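Local coordinates for protein alpha-1,2-mannosidase (Bacteroides thetaiotaomicron, PDB 2WW2) that hydrolyses alpha-mannosidic linkages with inversion of configuration, as a calcium-dependent glycoside hydrolase of family 92 from a human gut symbiont, at residues T45-S50 with M91-R96; V274-G279 with T286-L291; E300-D305 with D322-T327. All coordinates share one frame; numbering follows the deposited sequence.

Contact 1: T45-S50 with M91-R96; sequences TGENGS and MSHKER
Asn48 lies flat on the imidazole of His93. Its CB stands over the ring centre, 3.5 Å from the centroid in a CH-pi contact, and the carboxamide continues parallel to the ring, the two planes only 8° apart, with Asn48 CG 3.4 Å from His93 CG. A short side chain ending in a flat amide suits this place: it can lie on the ring while OD1 accepts from Gln44 NE2. On the opposite face of the imidazole rests Lys94 CG, and at its edge Glu47 CB approaches to 3.8 Å from His93 CD2. The ring is thus held between an amide and its own neighbour's aliphatic stem. Lys94 bends at chi2 (-99°), and its ammonium forms a salt bridge with Glu47: Lys94 NZ meets Glu47 OE1 at 3.2 Å, coming from above the carboxylate plane. With both side chains at least partly exposed, this charge pair closes the outer side of the contact.

Behind this first shell, the Arg96 guanidinium has His93 CA over one face, and Arg96 NH1 gives an in-plane bond of 2.8 Å to Met91 O while also pairing with Asp148. The backbone of His93 is fixed through Tyr214 and Arg62. Ser92 OG accepts from Lys94 N at 3.1 Å, an ST turn. Across from it, residues 47-50 form a type II beta turn, with Ser50 N bonded to Glu47 O; Gly49, third in the turn, has a positive phi (96°) at which a CB would be jammed against the carbonyl O of Asn48. Two such loops leaning together are surface packing of the antiparallel N-terminal beta domain of family 92.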
# COMPACT_ATOMS: atom_id res chain seq x y z
N THR A 45 -31.29 5.53 16.72
CA THR A 45 -30.53 6.73 17.07
C THR A 45 -30.49 7.73 15.92
O THR A 45 -30.37 8.94 16.14
CB THR A 45 -29.07 6.41 17.48
OG1 THR A 45 -28.38 5.81 16.39
CG2 THR A 45 -29.05 5.42 18.63
N GLY A 46 -30.59 7.22 14.69
CA GLY A 46 -30.50 8.07 13.50
C GLY A 46 -31.83 8.79 13.23
O GLY A 46 -32.87 8.40 13.76
N GLU A 47 -31.79 9.84 12.41
CA GLU A 47 -33.02 10.55 12.04
C GLU A 47 -33.95 9.62 11.28
O GLU A 47 -33.49 8.70 10.62
CB GLU A 47 -32.68 11.72 11.12
CG GLU A 47 -32.17 12.94 11.83
CD GLU A 47 -32.09 14.15 10.90
OE1 GLU A 47 -32.55 14.07 9.73
OE2 GLU A 47 -31.57 15.18 11.34
N ASN A 48 -35.26 9.90 11.31
CA ASN A 48 -36.17 9.25 10.39
C ASN A 48 -35.62 9.43 8.98
O ASN A 48 -35.19 10.53 8.62
CB ASN A 48 -37.58 9.88 10.43
CG ASN A 48 -38.38 9.50 11.69
OD1 ASN A 48 -37.86 8.88 12.62
ND2 ASN A 48 -39.66 9.87 11.70
N GLY A 49 -35.66 8.37 8.18
CA GLY A 49 -35.20 8.44 6.80
C GLY A 49 -33.77 7.97 6.58
O GLY A 49 -33.38 7.62 5.47
N SER A 50 -32.97 7.96 7.64
CA SER A 50 -31.59 7.53 7.48
C SER A 50 -31.47 6.00 7.55
O SER A 50 -31.97 5.38 8.49
CB SER A 50 -30.70 8.14 8.57
OG SER A 50 -29.41 7.55 8.50
N MET A 91 -42.20 16.00 19.92
CA MET A 91 -42.94 15.23 18.91
C MET A 91 -42.07 14.76 17.76
O MET A 91 -42.02 13.57 17.46
CB MET A 91 -44.14 16.03 18.34
CG MET A 91 -45.14 16.50 19.40
SD MET A 91 -45.75 15.12 20.40
CE MET A 91 -46.69 14.22 19.19
N SER A 92 -41.42 15.70 17.08
CA SER A 92 -40.66 15.40 15.87
C SER A 92 -39.44 14.53 16.14
O SER A 92 -38.77 14.69 17.17
CB SER A 92 -40.23 16.69 15.18
OG SER A 92 -39.38 16.40 14.07
N HIS A 93 -39.16 13.60 15.24
CA HIS A 93 -37.94 12.81 15.35
C HIS A 93 -36.68 13.69 15.47
O HIS A 93 -35.68 13.27 16.03
CB HIS A 93 -37.81 11.85 14.16
CG HIS A 93 -37.39 12.53 12.88
ND1 HIS A 93 -38.28 13.17 12.04
CD2 HIS A 93 -36.17 12.67 12.31
CE1 HIS A 93 -37.63 13.65 10.99
NE2 HIS A 93 -36.35 13.37 11.13
N LYS A 94 -36.74 14.92 14.93
CA LYS A 94 -35.60 15.84 14.97
C LYS A 94 -35.32 16.32 16.37
O LYS A 94 -34.22 16.75 16.66
CB LYS A 94 -35.88 17.07 14.10
CG LYS A 94 -36.15 16.74 12.63
CD LYS A 94 -34.91 16.94 11.78
CE LYS A 94 -35.25 16.96 10.30
NZ LYS A 94 -34.01 16.94 9.46
N GLU A 95 -36.34 16.26 17.24
CA GLU A 95 -36.24 16.77 18.60
C GLU A 95 -36.31 15.70 19.71
O GLU A 95 -36.04 16.03 20.86
CB GLU A 95 -37.36 17.78 18.86
CG GLU A 95 -37.19 19.06 18.09
CD GLU A 95 -38.07 20.14 18.65
OE1 GLU A 95 -39.29 20.09 18.40
OE2 GLU A 95 -37.54 21.03 19.36
N ARG A 96 -36.71 14.47 19.38
CA ARG A 96 -36.76 13.39 20.36
C ARG A 96 -35.39 12.78 20.45
O ARG A 96 -35.05 11.89 19.66
CB ARG A 96 -37.72 12.25 19.96
CG ARG A 96 -39.17 12.59 20.00
CD ARG A 96 -40.07 11.35 19.81
NE ARG A 96 -39.53 10.38 18.85
CZ ARG A 96 -39.87 10.29 17.57
NH1 ARG A 96 -40.76 11.14 17.03
NH2 ARG A 96 -39.32 9.34 16.82

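Contact 2: V274-G279 with T286-L291; sequences VEAEGG and TFYSCL
Val274, Tyr288 and Phe287 carry this join between a strand and the helix that follows it. Val274 turns both methyls toward the helix: CG2 meets the edge of the Phe287 ring, 3.9 Å from CZ, while CG1 touches Leu291 CD2 at 3.6 Å. A beta-branched residue suits a strand and here serves two partners at once. Phe287, its CG anti to the backbone N (chi1 -177°), brings its ring end up against both Val274 and the small Ala276, whose CB lies 4.2 Å from Phe287 CE2. The same ring sets CD2 over the centre of one face of Tyr288, 3.6 Å above the plane.

Tyr288 supplies the polar link. Tyr288 OH donates to Val274 O at 2.6 Å and accepts from Ala276 N at 2.9 Å, the latter bond fairly straight (162°), and so satisfies two backbone groups of buried residues much as a further strand would. A phenylalanine in its place would probably leave that carbonyl and that amide without their shared mate. Glu275 and Glu277 make the strand's backbone bonds to Thr663 and Lys661 respectively, and Phe7 stacks on Tyr288. The axes of strand 274-277 and helix segment 286-291 run nearly antiparallel (164°) and 10.4 Å apart, the spacing typical of a helix layered on a beta sheet, here against an outermost strand in the catalytic domain.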
# COMPACT_ATOMS: atom_id res chain seq x y z
N VAL A 274 -28.30 -26.82 15.36
CA VAL A 274 -26.90 -27.19 15.35
C VAL A 274 -26.27 -26.96 16.72
O VAL A 274 -26.28 -25.85 17.27
CB VAL A 274 -26.07 -26.56 14.16
CG1 VAL A 274 -26.27 -25.06 14.08
CG2 VAL A 274 -24.56 -26.92 14.30
N GLU A 275 -25.79 -28.05 17.31
CA GLU A 275 -25.27 -27.99 18.66
C GLU A 275 -23.75 -28.03 18.64
O GLU A 275 -23.17 -29.08 18.35
CB GLU A 275 -25.71 -29.21 19.46
CG GLU A 275 -27.15 -29.30 19.85
CD GLU A 275 -27.36 -30.46 20.84
OE1 GLU A 275 -27.85 -31.52 20.41
OE2 GLU A 275 -26.99 -30.32 22.02
N ALA A 276 -23.12 -26.92 18.99
CA ALA A 276 -21.66 -26.86 19.07
C ALA A 276 -21.18 -27.14 20.49
O ALA A 276 -21.71 -26.54 21.45
CB ALA A 276 -21.16 -25.50 18.59
N GLU A 277 -20.18 -28.01 20.63
CA GLU A 277 -19.62 -28.36 21.95
C GLU A 277 -18.08 -28.38 21.87
O GLU A 277 -17.50 -28.76 20.84
CB GLU A 277 -20.11 -29.75 22.40
CG GLU A 277 -21.62 -29.89 22.54
CD GLU A 277 -22.04 -31.33 22.86
OE1 GLU A 277 -21.77 -31.78 23.99
OE2 GLU A 277 -22.62 -32.00 21.99
N GLY A 278 -17.43 -28.00 22.96
CA GLY A 278 -15.96 -28.08 23.01
C GLY A 278 -15.35 -26.90 22.27
O GLY A 278 -14.70 -27.06 21.24
N GLY A 279 -15.59 -25.70 22.79
CA GLY A 279 -15.06 -24.46 22.20
C GLY A 279 -15.02 -23.43 23.31
O GLY A 279 -15.60 -23.66 24.38
N THR A 286 -19.46 -16.23 18.88
CA THR A 286 -19.29 -15.86 17.47
C THR A 286 -20.21 -16.71 16.62
O THR A 286 -20.96 -16.21 15.80
CB THR A 286 -17.82 -16.02 17.03
OG1 THR A 286 -16.99 -15.25 17.91
CG2 THR A 286 -17.63 -15.48 15.59
N PHE A 287 -20.16 -18.02 16.85
CA PHE A 287 -20.96 -18.98 16.09
C PHE A 287 -22.47 -18.72 16.18
O PHE A 287 -23.16 -18.64 15.16
CB PHE A 287 -20.65 -20.41 16.59
CG PHE A 287 -21.37 -21.49 15.82
CD1 PHE A 287 -20.94 -21.87 14.54
CD2 PHE A 287 -22.47 -22.14 16.38
CE1 PHE A 287 -21.60 -22.87 13.84
CE2 PHE A 287 -23.13 -23.14 15.68
CZ PHE A 287 -22.70 -23.51 14.41
N TYR A 288 -22.99 -18.60 17.40
CA TYR A 288 -24.43 -18.42 17.55
C TYR A 288 -24.90 -17.03 17.15
O TYR A 288 -26.01 -16.88 16.68
CB TYR A 288 -24.90 -18.84 18.96
CG TYR A 288 -24.89 -20.35 19.04
CD1 TYR A 288 -25.79 -21.09 18.27
CD2 TYR A 288 -23.94 -21.03 19.80
CE1 TYR A 288 -25.78 -22.49 18.28
CE2 TYR A 288 -23.91 -22.43 19.81
CZ TYR A 288 -24.84 -23.14 19.05
OH TYR A 288 -24.84 -24.53 19.04
N SER A 289 -24.05 -16.03 17.33
CA SER A 289 -24.37 -14.69 16.79
C SER A 289 -24.48 -14.72 15.27
O SER A 289 -25.44 -14.17 14.71
CB SER A 289 -23.33 -13.67 17.23
OG SER A 289 -23.31 -13.54 18.66
N CYS A 290 -23.52 -15.35 14.60
CA CYS A 290 -23.60 -15.49 13.14
C CYS A 290 -24.84 -16.28 12.74
O CYS A 290 -25.48 -15.96 11.73
CB CYS A 290 -22.33 -16.16 12.57
SG CYS A 290 -20.87 -15.12 12.66
N LEU A 291 -25.17 -17.32 13.50
CA LEU A 291 -26.34 -18.13 13.15
C LEU A 291 -27.61 -17.29 13.33
O LEU A 291 -28.50 -17.30 12.47
CB LEU A 291 -26.40 -19.44 13.99
CG LEU A 291 -27.54 -20.44 13.69
CD1 LEU A 291 -27.59 -20.83 12.17
CD2 LEU A 291 -27.45 -21.67 14.58

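Contact 3: E300-D305 with D322-T327; sequences EFYEFD and DGYMYT
The ring of Tyr302 has Tyr324 over one face, CD1 above its centre, in a T-shaped pair whose centroids are 4.9 Å apart and whose planes stand at 73°. In the plane of Tyr302, at its rim, sit Phe304 CZ and the carbonyl of Met325, whose O is 3.4 Å from Tyr302 CD2. The rim also points at a face of Tyr326 in an offset edge-to-face pair, centroids 5.9 Å apart, so that the three tyrosines form an aromatic cluster. Tyr326 in turn has Glu300 CA over a face, 4.1 Å from the ring centroid. Tyr302 and Tyr324 suit their places as broad rings that pack on each other. At Tyr326 the hydroxyl matters too: a water at the ring edge lies 2.6 Å from Tyr326 OH and donates to Glu300 OE2 at the same 2.6 Å, and Arg352 bonds to that hydroxyl as well. Tyr302 reaches the cluster by a chi1 of 55°, which places CG between the backbone N and the carbonyl carbon.

Between the two segments one backbone bond crosses, Phe301 N to Met325 O at 2.8 Å, beside the antiparallel non-hydrogen-bonded pair of Glu300 and Tyr326, and Thr327 pairs with Arg299 just beyond. Phe301 CD1 also touches Thr327 CG2 at 3.5 Å. Gly323 adopts a backbone shape in which any side chain would strike the preceding carbonyl. Strand 299-304 runs between strands 310-313 and 326-330 in an antiparallel sheet; helix 347-364 packs against Tyr302, Tyr324 and Met325, and Phe237 stacks on Phe301.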
# COMPACT_ATOMS: atom_id res chain seq x y z
N GLU A 300 -40.57 -13.72 6.41
CA GLU A 300 -41.92 -14.15 6.04
C GLU A 300 -42.73 -12.87 5.77
O GLU A 300 -42.61 -11.90 6.52
CB GLU A 300 -42.56 -14.94 7.19
CG GLU A 300 -41.75 -16.20 7.56
CD GLU A 300 -42.10 -16.79 8.93
OE1 GLU A 300 -42.95 -16.22 9.65
OE2 GLU A 300 -41.49 -17.82 9.28
N PHE A 301 -43.52 -12.87 4.70
CA PHE A 301 -44.35 -11.71 4.37
C PHE A 301 -45.83 -12.12 4.31
O PHE A 301 -46.68 -11.41 3.76
CB PHE A 301 -43.88 -11.13 3.04
CG PHE A 301 -44.18 -9.66 2.88
CD1 PHE A 301 -43.49 -8.72 3.63
CD2 PHE A 301 -45.14 -9.22 1.98
CE1 PHE A 301 -43.76 -7.35 3.49
CE2 PHE A 301 -45.40 -7.86 1.82
CZ PHE A 301 -44.71 -6.93 2.60
N TYR A 302 -46.13 -13.28 4.89
CA TYR A 302 -47.49 -13.78 4.95
C TYR A 302 -48.02 -13.70 6.38
O TYR A 302 -47.26 -13.49 7.36
CB TYR A 302 -47.58 -15.22 4.43
CG TYR A 302 -46.65 -16.21 5.11
CD1 TYR A 302 -47.08 -16.96 6.22
CD2 TYR A 302 -45.36 -16.40 4.66
CE1 TYR A 302 -46.23 -17.86 6.84
CE2 TYR A 302 -44.50 -17.30 5.28
CZ TYR A 302 -44.94 -18.02 6.36
OH TYR A 302 -44.09 -18.91 6.95
N GLU A 303 -49.33 -13.88 6.48
CA GLU A 303 -50.07 -13.69 7.70
C GLU A 303 -51.13 -14.78 7.75
O GLU A 303 -51.39 -15.46 6.75
CB GLU A 303 -50.70 -12.28 7.69
CG GLU A 303 -49.68 -11.20 7.25
CD GLU A 303 -50.19 -9.76 7.38
OE1 GLU A 303 -50.91 -9.45 8.34
OE2 GLU A 303 -49.83 -8.93 6.52
N PHE A 304 -51.73 -14.99 8.91
CA PHE A 304 -52.76 -16.01 9.01
C PHE A 304 -54.10 -15.36 9.24
O PHE A 304 -54.30 -14.67 10.24
CB PHE A 304 -52.42 -17.01 10.11
CG PHE A 304 -51.19 -17.81 9.83
CD1 PHE A 304 -51.25 -18.91 8.98
CD2 PHE A 304 -49.97 -17.47 10.39
CE1 PHE A 304 -50.12 -19.66 8.70
CE2 PHE A 304 -48.83 -18.20 10.12
CZ PHE A 304 -48.91 -19.30 9.26
N ASP A 305 -55.02 -15.60 8.31
CA ASP A 305 -56.32 -14.94 8.33
C ASP A 305 -57.23 -15.47 9.45
O ASP A 305 -56.79 -16.24 10.29
CB ASP A 305 -56.98 -15.07 6.96
CG ASP A 305 -57.43 -16.49 6.63
OD1 ASP A 305 -57.39 -17.39 7.50
OD2 ASP A 305 -57.83 -16.71 5.48
N ASP A 322 -53.66 -16.22 -1.43
CA ASP A 322 -53.47 -17.36 -0.54
C ASP A 322 -52.06 -17.90 -0.73
O ASP A 322 -51.57 -17.98 -1.86
CB ASP A 322 -54.47 -18.49 -0.88
CG ASP A 322 -55.90 -18.09 -0.65
OD1 ASP A 322 -56.18 -17.45 0.38
OD2 ASP A 322 -56.76 -18.41 -1.49
N GLY A 323 -51.41 -18.27 0.36
CA GLY A 323 -50.13 -18.93 0.25
C GLY A 323 -49.02 -18.16 0.94
O GLY A 323 -49.25 -17.48 1.94
N TYR A 324 -47.81 -18.28 0.40
CA TYR A 324 -46.61 -17.77 1.04
C TYR A 324 -45.90 -16.74 0.19
O TYR A 324 -45.85 -16.84 -1.04
CB TYR A 324 -45.63 -18.90 1.38
CG TYR A 324 -46.24 -20.00 2.22
CD1 TYR A 324 -46.64 -19.76 3.53
CD2 TYR A 324 -46.45 -21.28 1.69
CE1 TYR A 324 -47.21 -20.75 4.30
CE2 TYR A 324 -47.03 -22.28 2.47
CZ TYR A 324 -47.40 -22.01 3.77
OH TYR A 324 -47.97 -22.98 4.56
N MET A 325 -45.33 -15.76 0.86
CA MET A 325 -44.48 -14.78 0.23
C MET A 325 -43.37 -14.48 1.22
O MET A 325 -43.60 -14.52 2.44
CB MET A 325 -45.28 -13.52 -0.12
CG MET A 325 -44.45 -12.42 -0.81
SD MET A 325 -43.54 -12.94 -2.28
CE MET A 325 -44.89 -13.48 -3.37
N TYR A 326 -42.17 -14.23 0.71
CA TYR A 326 -41.03 -13.75 1.52
C TYR A 326 -40.48 -12.53 0.85
O TYR A 326 -40.69 -12.33 -0.35
CB TYR A 326 -39.88 -14.79 1.56
CG TYR A 326 -40.12 -15.91 2.54
CD1 TYR A 326 -39.40 -15.98 3.74
CD2 TYR A 326 -41.07 -16.90 2.28
CE1 TYR A 326 -39.63 -17.01 4.65
CE2 TYR A 326 -41.31 -17.93 3.18
CZ TYR A 326 -40.57 -17.99 4.36
OH TYR A 326 -40.82 -19.01 5.25
N THR A 327 -39.68 -11.76 1.57
CA THR A 327 -39.00 -10.66 0.92
C THR A 327 -37.80 -10.19 1.73
O THR A 327 -37.42 -10.84 2.69
CB THR A 327 -39.96 -9.48 0.67
OG1 THR A 327 -39.29 -8.52 -0.15
CG2 THR A 327 -40.36 -8.82 2.01
O HOH W 1 -39.84 -18.96 7.66

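Overall arrangement
Contacts 2 and 3 are buried and belong to the catalytic part, whereas contact 1 is a surface meeting of two loops in the N-terminal beta domain. None touches another: the centres of contacts 1 and 2 are about 37 Å apart, and even the nearest atoms of contacts 2 and 3 are about 13 Å apart. No helix or strand is shared, but helix 281-294 is followed, after a short loop, by strand 299-304. Their chemistry follows their places. Near solvent, contact 1 relies on charge and a flat amide-imidazole stack; contact 2 seats a helix on a strand through aliphatic and aromatic packing and one tyrosine hydroxyl; contact 3 joins two strands through aromatic rings and a bridging water.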